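Local coordinates for uncharacterized conserved protein YiiM (Geobacillus stearothermophilus, PDB 5YHH) that probably acts as a molybdenum cofactor-dependent MOSC-domain enzyme that gives resistance to the base analogue hydroxylaminopurine, at residues V40-Q45 with F151-E156; A111-V116 with E156-P161; M7-I12 with A163-V168; D102-D107 with V172-I177. One frame throughout, in Å; residues are numbered along the deposited sequence.

From the N terminus, residues 7-12 wait longest for their partner: interaction 3 brings back 163-168 and encloses interactions 1 and 2 along the chain. Residues 40-45 come next and close on 151-156 in interaction 1. Interaction 4 starts at 102-107 and ends at 172-177, so it crosses interactions 1 and 3 and encloses interaction 2, whose 111-116 meets 156-161 and crosses interaction 1. Glu156 belongs to both 1 and 2. In the fold, interactions 1 and 2 tie the short pair 40-42 and 157-159 to the large sheet, interaction 3 bridges two strands of that sheet, and interaction 4 joins the MOSC domain to the C-terminal helices.

Interaction 1: V40-Q45 with F151-E156; sequences VAVGKQ and FRVLQE
A classic beta bulge, with Leu154 and Gln155 both facing Leu115, turns the chain a corner where it leaves strand 149-153, and Lys44 lies across that corner against Val153, Leu154 and Glu156. The lysine chain, bent at chi2 (108°), runs over the carbonyl of Val153, its CE 3.4 Å from Val153 O, and its NZ makes a weak hydrogen bond of 3.2 Å with Leu154 O. The backbone N of Lys44 gives a firmer one, 3.0 Å to Glu156 OE2, nearly straight at 165° and taken by the anti lone pair of that oxygen. The two side chains cross at about a right angle. Nearer the large sheet, Val42 and Val153 meet obliquely, CG1 of Val42 lying 3.6 Å from CG2 of Val153, with Ile65 of strand 65-69 against both. Water links Lys44 O to Val153 N, and a second water joins Lys44 NZ to Glu156 N. Lys44 NZ and Glu156 OE2 stay 6.0 Å apart, too far for a salt bridge, and any attraction between the two charges is probably long-range; the firm bond is the carboxylate's to the backbone N-H of Lys44, the ammonium's to Leu154 O being weak.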
loop_
_atom_site.group_PDB
_atom_site.type_symbol
_atom_site.label_atom_id
_atom_site.label_comp_id
_atom_site.label_asym_id
_atom_site.label_seq_id
_atom_site.Cartn_x
_atom_site.Cartn_y
_atom_site.Cartn_z
ATOM N N VAL A 40 6.811 8.058 -15.610
ATOM C CA VAL A 40 6.231 8.840 -14.540
ATOM C C VAL A 40 7.360 9.122 -13.541
ATOM O O VAL A 40 8.125 8.221 -13.196
ATOM C CB VAL A 40 5.065 8.065 -13.877
ATOM C CG1 VAL A 40 4.546 8.772 -12.636
ATOM C CG2 VAL A 40 3.892 7.816 -14.910
ATOM N N ALA A 41 7.483 10.373 -13.116
ATOM C CA ALA A 41 8.469 10.737 -12.096
ATOM C C ALA A 41 7.989 10.280 -10.720
ATOM O O ALA A 41 6.811 10.412 -10.410
ATOM C CB ALA A 41 8.697 12.245 -12.097
ATOM N N VAL A 42 8.904 9.757 -9.913
ATOM C CA VAL A 42 8.606 9.309 -8.562
ATOM C C VAL A 42 9.225 10.272 -7.578
ATOM O O VAL A 42 10.427 10.246 -7.351
ATOM C CB VAL A 42 9.136 7.869 -8.311
ATOM C CG1 VAL A 42 8.902 7.432 -6.862
ATOM C CG2 VAL A 42 8.486 6.897 -9.277
ATOM N N GLY A 43 8.396 11.146 -7.009
ATOM C CA GLY A 43 8.862 12.144 -6.047
ATOM C C GLY A 43 8.655 11.749 -4.593
ATOM O O GLY A 43 7.829 10.903 -4.274
ATOM N N LYS A 44 9.382 12.406 -3.704
ATOM C CA LYS A 44 9.339 12.112 -2.276
ATOM C C LYS A 44 7.964 12.371 -1.605
ATOM O O LYS A 44 7.593 11.678 -0.650
ATOM C CB LYS A 44 10.408 12.938 -1.558
ATOM C CG LYS A 44 11.397 12.137 -0.727
ATOM C CD LYS A 44 12.767 12.082 -1.377
ATOM C CE LYS A 44 13.834 11.554 -0.423
ATOM N NZ LYS A 44 15.220 11.813 -0.964
ATOM N N GLN A 45 7.216 13.358 -2.106
ATOM C CA GLN A 45 6.040 13.890 -1.386
ATOM C C GLN A 45 4.811 14.020 -2.282
ATOM O O GLN A 45 4.055 13.037 -2.445
ATOM C CB GLN A 45 6.405 15.229 -0.713
ATOM C CG GLN A 45 7.210 15.062 0.598
ATOM C CD GLN A 45 8.336 16.079 0.770
ATOM O OE1 GLN A 45 9.523 15.756 0.602
ATOM N NE2 GLN A 45 7.972 17.313 1.118
ATOM N N PHE A 151 4.567 2.650 0.128
ATOM C CA PHE A 151 5.999 2.932 0.149
ATOM C C PHE A 151 6.258 4.415 0.394
ATOM O O PHE A 151 5.517 5.294 -0.079
ATOM C CB PHE A 151 6.629 2.669 -1.227
ATOM C CG PHE A 151 6.525 1.263 -1.730
ATOM C CD1 PHE A 151 7.477 0.312 -1.396
ATOM C CD2 PHE A 151 5.523 0.911 -2.628
ATOM C CE1 PHE A 151 7.404 -0.987 -1.920
ATOM C CE2 PHE A 151 5.449 -0.369 -3.152
ATOM C CZ PHE A 151 6.383 -1.320 -2.796
ATOM N N ARG A 152 7.364 4.684 1.080
ATOM C CA ARG A 152 8.015 5.993 1.061
ATOM C C ARG A 152 9.095 5.966 -0.025
ATOM O O ARG A 152 9.588 4.894 -0.419
ATOM C CB ARG A 152 8.619 6.322 2.440
ATOM C CG ARG A 152 9.768 5.406 2.896
ATOM C CD ARG A 152 10.475 5.992 4.145
ATOM N NE ARG A 152 9.533 6.080 5.270
ATOM C CZ ARG A 152 9.189 5.068 6.070
ATOM N NH1 ARG A 152 9.754 3.878 5.945
ATOM N NH2 ARG A 152 8.313 5.269 7.036
ATOM N N VAL A 153 9.460 7.140 -0.522
ATOM C CA VAL A 153 10.479 7.239 -1.539
ATOM C C VAL A 153 11.795 7.642 -0.885
ATOM O O VAL A 153 11.900 8.750 -0.324
ATOM C CB VAL A 153 10.067 8.254 -2.600
ATOM C CG1 VAL A 153 11.217 8.463 -3.591
ATOM C CG2 VAL A 153 8.740 7.780 -3.269
ATOM N N LEU A 154 12.772 6.734 -0.946
ATOM C CA LEU A 154 14.124 6.978 -0.424
ATOM C C LEU A 154 14.971 7.769 -1.389
ATOM O O LEU A 154 15.778 8.619 -0.970
ATOM C CB LEU A 154 14.843 5.653 -0.091
ATOM C CG LEU A 154 14.130 4.765 0.944
ATOM C CD1 LEU A 154 14.934 3.475 1.205
ATOM C CD2 LEU A 154 13.831 5.524 2.254
ATOM N N GLN A 155 14.837 7.466 -2.681
ATOM C CA GLN A 155 15.520 8.230 -3.726
ATOM C C GLN A 155 14.536 8.430 -4.889
ATOM O O GLN A 155 13.905 7.488 -5.387
ATOM C CB GLN A 155 16.864 7.587 -4.158
ATOM C CG GLN A 155 17.235 7.829 -5.677
ATOM C CD GLN A 155 18.498 7.101 -6.193
ATOM O OE1 GLN A 155 19.609 7.414 -5.780
ATOM N NE2 GLN A 155 18.318 6.157 -7.132
ATOM N N GLU A 156 14.349 9.693 -5.258
ATOM C CA GLU A 156 13.461 10.072 -6.361
ATOM C C GLU A 156 13.982 9.489 -7.662
ATOM O O GLU A 156 15.180 9.282 -7.817
ATOM C CB GLU A 156 13.407 11.615 -6.479
ATOM C CG GLU A 156 12.646 12.237 -5.367
ATOM C CD GLU A 156 12.464 13.747 -5.503
ATOM O OE1 GLU A 156 13.298 14.425 -6.167
ATOM O OE2 GLU A 156 11.457 14.228 -4.927
HETATM O O HOH W 1 8.440 9.488 0.643
HETATM O O HOH W 2 15.984 11.646 -4.096
#

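Interaction 2: A111-V116 with E156-P161; sequences AGTALV and EGVIEP
The Ala111-Gly112 peptide carries the CG2 methyl of Ile159 on one face, with that methyl 3.6 Å from Ala111 C; likewise the CB methyl of Ala114 sits over a face of the Glu156-Gly157 peptide, 3.8 Å from Gly157 N. The polar groups of Thr113 and Val158 meet on the side away from these methyls. Thr113 N donates to Val158 O over 3.0 Å, coming in 17° off the carbonyl plane, and Val158 N returns a bond to Thr113 OG1, 2.7 Å long. OG1 can take it because chi1 of Thr113 is 62°, which tucks the hydroxyl between the backbone N and the carbonyl carbon. This is the tip of the hairpin joining strands 108-111 and 114-121 of the MOSC domain, a type II' turn from Ala111 to Ala114, and it rests against strand 157-159. Gly112 takes the positive phi of the turn, and its CA comes to 3.4 Å from Val158 O, a CA-H...O contact. Farther in, Trp93 lies against both Ala111 and Ile159. At the solvent side a water donates to Thr113 O and Glu156 O, 2.9 Å from each.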
loop_
_atom_site.group_PDB
_atom_site.type_symbol
_atom_site.label_atom_id
_atom_site.label_comp_id
_atom_site.label_asym_id
_atom_site.label_seq_id
_atom_site.Cartn_x
_atom_site.Cartn_y
_atom_site.Cartn_z
ATOM N N ALA A 111 13.029 0.522 -8.200
ATOM C CA ALA A 111 12.005 0.571 -9.222
ATOM C C ALA A 111 12.382 1.631 -10.212
ATOM O O ALA A 111 12.393 2.806 -9.869
ATOM C CB ALA A 111 10.639 0.912 -8.589
ATOM N N GLY A 112 12.725 1.241 -11.439
ATOM C CA GLY A 112 13.256 2.221 -12.391
ATOM C C GLY A 112 14.539 2.823 -11.850
ATOM O O GLY A 112 15.388 2.092 -11.352
ATOM N N THR A 113 14.667 4.150 -11.906
ATOM C CA THR A 113 15.779 4.848 -11.282
ATOM C C THR A 113 15.468 5.266 -9.805
ATOM O O THR A 113 16.261 5.960 -9.154
ATOM C CB THR A 113 16.164 6.063 -12.145
ATOM O OG1 THR A 113 15.054 6.980 -12.224
ATOM C CG2 THR A 113 16.544 5.607 -13.561
ATOM N N ALA A 114 14.328 4.846 -9.273
ATOM C CA ALA A 114 13.916 5.204 -7.907
ATOM C C ALA A 114 14.249 4.115 -6.857
ATOM O O ALA A 114 14.422 2.953 -7.196
ATOM C CB ALA A 114 12.386 5.523 -7.881
ATOM N N LEU A 115 14.302 4.510 -5.582
ATOM C CA LEU A 115 14.408 3.572 -4.451
ATOM C C LEU A 115 13.266 3.848 -3.504
ATOM O O LEU A 115 13.064 5.000 -3.088
ATOM C CB LEU A 115 15.667 3.771 -3.633
ATOM C CG LEU A 115 16.881 2.901 -3.833
ATOM C CD1 LEU A 115 18.065 3.603 -3.127
ATOM C CD2 LEU A 115 16.635 1.485 -3.307
ATOM N N VAL A 116 12.569 2.787 -3.128
ATOM C CA VAL A 116 11.386 2.890 -2.294
ATOM C C VAL A 116 11.449 1.892 -1.134
ATOM O O VAL A 116 12.142 0.882 -1.205
ATOM C CB VAL A 116 10.102 2.708 -3.108
ATOM C CG1 VAL A 116 9.932 3.833 -4.141
ATOM C CG2 VAL A 116 10.035 1.320 -3.783
ATOM N N GLU A 156 14.349 9.693 -5.258
ATOM C CA GLU A 156 13.461 10.072 -6.361
ATOM C C GLU A 156 13.982 9.489 -7.662
ATOM O O GLU A 156 15.180 9.282 -7.817
ATOM C CB GLU A 156 13.407 11.615 -6.479
ATOM C CG GLU A 156 12.646 12.237 -5.367
ATOM C CD GLU A 156 12.464 13.747 -5.503
ATOM O OE1 GLU A 156 13.298 14.425 -6.167
ATOM O OE2 GLU A 156 11.457 14.228 -4.927
ATOM N N GLY A 157 13.095 9.202 -8.601
ATOM C CA GLY A 157 13.533 8.777 -9.926
ATOM C C GLY A 157 12.375 8.704 -10.892
ATOM O O GLY A 157 11.371 9.424 -10.730
ATOM N N VAL A 158 12.513 7.828 -11.885
ATOM C CA VAL A 158 11.550 7.691 -12.968
ATOM C C VAL A 158 11.294 6.203 -13.187
ATOM O O VAL A 158 12.214 5.393 -13.116
ATOM C CB VAL A 158 12.040 8.368 -14.272
ATOM C CG1 VAL A 158 10.981 8.232 -15.386
ATOM C CG2 VAL A 158 12.382 9.856 -14.013
ATOM N N ILE A 159 10.029 5.864 -13.420
ATOM C CA ILE A 159 9.597 4.488 -13.675
ATOM C C ILE A 159 8.674 4.451 -14.890
ATOM O O ILE A 159 8.034 5.447 -15.227
ATOM C CB ILE A 159 8.787 3.921 -12.479
ATOM C CG1 ILE A 159 7.657 4.873 -12.117
ATOM C CG2 ILE A 159 9.660 3.724 -11.259
ATOM C CD1 ILE A 159 6.634 4.272 -11.145
ATOM N N GLU A 160 8.587 3.284 -15.512
ATOM C CA GLU A 160 7.693 3.048 -16.639
ATOM C C GLU A 160 6.850 1.842 -16.336
ATOM O O GLU A 160 7.323 0.955 -15.644
ATOM C CB GLU A 160 8.485 2.661 -17.864
ATOM C CG GLU A 160 9.082 3.746 -18.577
ATOM C CD GLU A 160 9.848 3.196 -19.728
ATOM O OE1 GLU A 160 9.198 2.638 -20.631
ATOM O OE2 GLU A 160 11.078 3.245 -19.665
ATOM N N PRO A 161 5.641 1.776 -16.920
ATOM C CA PRO A 161 4.823 0.568 -16.760
ATOM C C PRO A 161 5.587 -0.697 -17.135
ATOM O O PRO A 161 6.310 -0.712 -18.118
ATOM C CB PRO A 161 3.618 0.817 -17.685
ATOM C CG PRO A 161 3.467 2.343 -17.674
ATOM C CD PRO A 161 4.927 2.831 -17.667
HETATM O O HOH W 3 17.317 8.566 -9.660
#

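Interaction 3: M7-I12 with A163-V168; sequences MQIVSI and APLVLV
Strands 8-19 and 165-169 belong to the same mixed sheet but are not neighbours in its order, and a single antiparallel bridge between Gln8 and Pro164 links their starts, consistent with the curled, barrel-like sheet of MOSC domains. The two residues form a non-hydrogen-bonded pair, their CA atoms 4.1 Å apart, and the bonds lie on their flanks. Ile9 N reaches Ala163 O over 2.9 Å, tilted 17° from the carbonyl plane. Leu165 N reaches Met7 O at an equal 2.9 Å, yet from well above the carbonyl plane, 42° out of it and not on a lone pair. On one side of the bridge Ile9 and Leu165 set their chains roughly perpendicular, CG1 of Ile9 lying 4.2 Å from CG of Leu165, while Ile9 CD1 comes loosely against the methyl of Ala163. Trp93 and Ile159 also pack on Ile9, and Tyr109 and Leu95 on Leu165, so this pair faces the interior. Met7 bends at chi3 (28°) and brings its CE to 3.1 Å from Leu165 O, a tight approach. Gln8 instead sets its CB 3.3 Å from Ala163 O and sends its amide away from the partner segment. Because proline has no N-H to give, its place in the non-hydrogen-bonded pair costs the bridge nothing: both bonds are made by its neighbours, and the apolar pair beside them is what carries the contact into the interior.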
loop_
_atom_site.group_PDB
_atom_site.type_symbol
_atom_site.label_atom_id
_atom_site.label_comp_id
_atom_site.label_asym_id
_atom_site.label_seq_id
_atom_site.Cartn_x
_atom_site.Cartn_y
_atom_site.Cartn_z
ATOM N N MET A 7 8.407 -9.969 -10.394
ATOM C CA MET A 7 7.981 -8.952 -9.455
ATOM C C MET A 7 8.095 -7.638 -10.222
ATOM O O MET A 7 9.219 -7.231 -10.598
ATOM C CB MET A 7 8.909 -8.945 -8.246
ATOM C CG MET A 7 8.748 -10.154 -7.324
ATOM S SD MET A 7 10.202 -10.433 -6.256
ATOM C CE MET A 7 10.915 -8.790 -6.061
ATOM N N GLN A 8 6.950 -6.994 -10.472
ATOM C CA GLN A 8 6.937 -5.759 -11.226
ATOM C C GLN A 8 5.778 -4.846 -10.916
ATOM O O GLN A 8 4.824 -5.255 -10.268
ATOM C CB GLN A 8 6.951 -6.066 -12.728
ATOM C CG GLN A 8 5.828 -6.911 -13.173
ATOM C CD GLN A 8 5.823 -7.126 -14.658
ATOM O OE1 GLN A 8 5.271 -6.319 -15.406
ATOM N NE2 GLN A 8 6.406 -8.235 -15.099
ATOM N N ILE A 9 5.870 -3.618 -11.419
ATOM C CA ILE A 9 4.763 -2.664 -11.474
ATOM C C ILE A 9 4.071 -2.916 -12.799
ATOM O O ILE A 9 4.560 -2.500 -13.841
ATOM C CB ILE A 9 5.274 -1.171 -11.401
ATOM C CG1 ILE A 9 6.132 -0.967 -10.163
ATOM C CG2 ILE A 9 4.105 -0.177 -11.402
ATOM C CD1 ILE A 9 6.998 0.383 -10.129
ATOM N N VAL A 10 2.929 -3.605 -12.799
ATOM C CA VAL A 10 2.281 -3.880 -14.087
ATOM C C VAL A 10 1.542 -2.661 -14.590
ATOM O O VAL A 10 1.432 -2.478 -15.795
ATOM C CB VAL A 10 1.353 -5.126 -14.150
ATOM C CG1 VAL A 10 2.166 -6.391 -14.353
ATOM C CG2 VAL A 10 0.367 -5.194 -12.988
ATOM N N SER A 11 1.149 -1.763 -13.690
ATOM C CA SER A 11 0.468 -0.556 -14.104
ATOM C C SER A 11 0.769 0.575 -13.176
ATOM O O SER A 11 0.842 0.395 -11.969
ATOM C CB SER A 11 -1.057 -0.774 -14.201
ATOM O OG SER A 11 -1.680 0.347 -14.812
ATOM N N ILE A 12 1.000 1.740 -13.762
ATOM C CA ILE A 12 1.143 2.968 -13.020
ATOM C C ILE A 12 -0.122 3.722 -13.342
ATOM O O ILE A 12 -0.438 3.922 -14.510
ATOM C CB ILE A 12 2.357 3.816 -13.472
ATOM C CG1 ILE A 12 3.688 3.053 -13.326
ATOM C CG2 ILE A 12 2.409 5.128 -12.717
ATOM C CD1 ILE A 12 4.858 3.771 -14.132
ATOM N N ALA A 163 7.984 -1.896 -15.195
ATOM C CA ALA A 163 9.253 -1.850 -14.461
ATOM C C ALA A 163 9.396 -2.978 -13.420
ATOM O O ALA A 163 8.537 -3.146 -12.573
ATOM C CB ALA A 163 9.409 -0.467 -13.752
ATOM N N PRO A 164 10.516 -3.716 -13.441
ATOM C CA PRO A 164 10.723 -4.682 -12.367
ATOM C C PRO A 164 10.881 -3.987 -11.030
ATOM O O PRO A 164 11.370 -2.864 -10.981
ATOM C CB PRO A 164 12.035 -5.392 -12.774
ATOM C CG PRO A 164 12.092 -5.261 -14.259
ATOM C CD PRO A 164 11.482 -3.897 -14.541
ATOM N N LEU A 165 10.457 -4.636 -9.956
ATOM C CA LEU A 165 10.665 -4.125 -8.591
ATOM C C LEU A 165 11.615 -5.093 -7.947
ATOM O O LEU A 165 11.239 -6.245 -7.726
ATOM C CB LEU A 165 9.377 -4.154 -7.784
ATOM C CG LEU A 165 8.627 -2.891 -7.438
ATOM C CD1 LEU A 165 7.313 -3.324 -6.694
ATOM C CD2 LEU A 165 9.425 -1.965 -6.618
ATOM N N VAL A 166 12.838 -4.648 -7.670
ATOM C CA VAL A 166 13.911 -5.525 -7.254
ATOM C C VAL A 166 14.208 -5.285 -5.783
ATOM O O VAL A 166 14.574 -4.179 -5.377
ATOM C CB VAL A 166 15.224 -5.252 -8.075
ATOM C CG1 VAL A 166 16.351 -6.212 -7.659
ATOM C CG2 VAL A 166 14.961 -5.342 -9.588
ATOM N N LEU A 167 14.063 -6.330 -4.983
ATOM C CA LEU A 167 14.350 -6.236 -3.573
ATOM C C LEU A 167 15.828 -6.052 -3.401
ATOM O O LEU A 167 16.594 -6.867 -3.870
ATOM C CB LEU A 167 13.891 -7.498 -2.841
ATOM C CG LEU A 167 14.069 -7.467 -1.326
ATOM C CD1 LEU A 167 13.102 -6.429 -0.665
ATOM C CD2 LEU A 167 13.860 -8.870 -0.751
ATOM N N VAL A 168 16.239 -4.976 -2.750
ATOM C CA VAL A 168 17.650 -4.784 -2.471
ATOM C C VAL A 168 17.982 -4.917 -0.995
ATOM O O VAL A 168 19.129 -5.169 -0.656
ATOM C CB VAL A 168 18.201 -3.438 -3.057
ATOM C CG1 VAL A 168 18.310 -3.559 -4.601
ATOM C CG2 VAL A 168 17.341 -2.262 -2.663
#

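Interaction 4: D102-D107 with V172-I177; sequences DVCLGD and VGALSI
Cys104 and Ser176 sit opposite each other as a single antiparallel, non-hydrogen-bonded bridge, CA to CA 4.0 Å, where the loop before strand 108-111 of the MOSC domain meets the lead-in to helix 177-185 of the three-helix domain. Bonds flank the pair: Ile177 N to Val103 O, 2.9 Å, and Leu105 N to Leu175 O, 2.8 Å, each donor lying nearly in line with the C=O it meets. The sulfur of Cys104, placed beside its own backbone N by a chi1 of -68°, leans over the backbone of Ala174, with SG 3.5 Å from Ala174 C. On the other side CG1 of Val103 meets CG1 of Ile177 at 4.2 Å, and Phe149 and Val118 close over both residues. One shell out, a type II turn from Cys104 to Asp107 shapes the loop, with Gly106 at its positive phi. Asp107 OD2 accepts Cys104 N over 2.8 Å from above the carboxylate plane, 61° out of it, and this carboxylate is in turn held by a salt bridge to Arg170, whose charge would probably keep it ionised. Ser176 is the N-cap of helix 177-185, its OG bonded to Tyr179 N. Beside the turn a single water donates to Leu105 O and to Val172 O while accepting from Leu175 N, the last bond being 2.8 Å.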
loop_
_atom_site.group_PDB
_atom_site.type_symbol
_atom_site.label_atom_id
_atom_site.label_comp_id
_atom_site.label_asym_id
_atom_site.label_seq_id
_atom_site.Cartn_x
_atom_site.Cartn_y
_atom_site.Cartn_z
ATOM N N ASP A 102 4.478 -11.745 1.510
ATOM C CA ASP A 102 5.870 -11.770 1.055
ATOM C C ASP A 102 6.578 -10.429 1.272
ATOM O O ASP A 102 7.798 -10.397 1.262
ATOM C CB ASP A 102 5.940 -12.009 -0.442
ATOM C CG ASP A 102 5.271 -13.304 -0.871
ATOM O OD1 ASP A 102 5.377 -14.326 -0.126
ATOM O OD2 ASP A 102 4.625 -13.260 -1.961
ATOM N N VAL A 103 5.830 -9.340 1.391
ATOM C CA VAL A 103 6.425 -8.013 1.528
ATOM C C VAL A 103 6.529 -7.677 3.017
ATOM O O VAL A 103 5.571 -7.876 3.785
ATOM C CB VAL A 103 5.565 -6.975 0.803
ATOM C CG1 VAL A 103 6.047 -5.538 1.091
ATOM C CG2 VAL A 103 5.541 -7.270 -0.677
ATOM N N CYS A 104 7.683 -7.151 3.413
ATOM C CA CYS A 104 7.953 -6.839 4.812
ATOM C C CYS A 104 8.144 -5.357 5.055
ATOM O O CYS A 104 8.624 -4.623 4.195
ATOM C CB CYS A 104 9.193 -7.597 5.303
ATOM S SG CYS A 104 8.911 -9.376 5.396
ATOM N N LEU A 105 7.790 -4.935 6.252
ATOM C CA LEU A 105 8.007 -3.572 6.677
ATOM C C LEU A 105 9.505 -3.318 6.576
ATOM O O LEU A 105 10.306 -4.161 6.979
ATOM C CB LEU A 105 7.526 -3.410 8.107
ATOM C CG LEU A 105 7.764 -2.050 8.771
ATOM C CD1 LEU A 105 7.027 -0.926 8.010
ATOM C CD2 LEU A 105 7.297 -2.196 10.216
ATOM N N GLY A 106 9.879 -2.210 5.956
ATOM C CA GLY A 106 11.279 -1.863 5.814
ATOM C C GLY A 106 11.963 -2.377 4.571
ATOM O O GLY A 106 13.085 -1.960 4.299
ATOM N N ASP A 107 11.311 -3.262 3.806
ATOM C CA ASP A 107 11.884 -3.746 2.548
ATOM C C ASP A 107 12.193 -2.538 1.685
ATOM O O ASP A 107 11.371 -1.624 1.561
ATOM C CB ASP A 107 10.903 -4.595 1.728
ATOM C CG ASP A 107 10.706 -6.028 2.240
ATOM O OD1 ASP A 107 11.368 -6.492 3.182
ATOM O OD2 ASP A 107 9.819 -6.712 1.659
ATOM N N VAL A 172 14.292 -5.249 8.295
ATOM C CA VAL A 172 14.830 -5.890 9.479
ATOM C C VAL A 172 13.704 -6.481 10.285
ATOM O O VAL A 172 12.639 -5.862 10.426
ATOM C CB VAL A 172 15.609 -4.898 10.347
ATOM C CG1 VAL A 172 16.033 -5.573 11.632
ATOM C CG2 VAL A 172 16.815 -4.379 9.574
ATOM N N GLY A 173 13.925 -7.704 10.770
ATOM C CA GLY A 173 12.894 -8.476 11.459
ATOM C C GLY A 173 11.960 -9.250 10.525
ATOM O O GLY A 173 11.236 -10.129 10.981
ATOM N N ALA A 174 11.979 -8.935 9.227
ATOM C CA ALA A 174 11.154 -9.625 8.253
ATOM C C ALA A 174 9.727 -9.709 8.782
ATOM O O ALA A 174 9.210 -10.794 8.968
ATOM C CB ALA A 174 11.727 -11.026 7.988
ATOM N N LEU A 175 9.140 -8.563 9.113
ATOM C CA LEU A 175 7.749 -8.484 9.571
ATOM C C LEU A 175 6.823 -8.207 8.379
ATOM O O LEU A 175 6.875 -7.134 7.785
ATOM C CB LEU A 175 7.569 -7.356 10.571
ATOM C CG LEU A 175 8.554 -7.300 11.745
ATOM C CD1 LEU A 175 8.271 -6.064 12.593
ATOM C CD2 LEU A 175 8.529 -8.546 12.595
ATOM N N SER A 176 5.979 -9.165 8.030
ATOM C CA SER A 176 5.221 -9.063 6.783
ATOM C C SER A 176 4.092 -8.076 6.952
ATOM O O SER A 176 3.661 -7.835 8.059
ATOM C CB SER A 176 4.690 -10.420 6.338
ATOM O OG SER A 176 3.788 -10.951 7.265
ATOM N N ILE A 177 3.626 -7.490 5.861
ATOM C CA ILE A 177 2.417 -6.658 5.938
ATOM C C ILE A 177 1.232 -7.513 6.443
ATOM O O ILE A 177 0.396 -7.021 7.193
ATOM C CB ILE A 177 2.093 -6.014 4.566
ATOM C CG1 ILE A 177 3.200 -5.019 4.176
ATOM C CG2 ILE A 177 0.673 -5.390 4.545
ATOM C CD1 ILE A 177 3.297 -3.809 5.078
HETATM O O HOH W 4 10.306 -6.081 8.778
#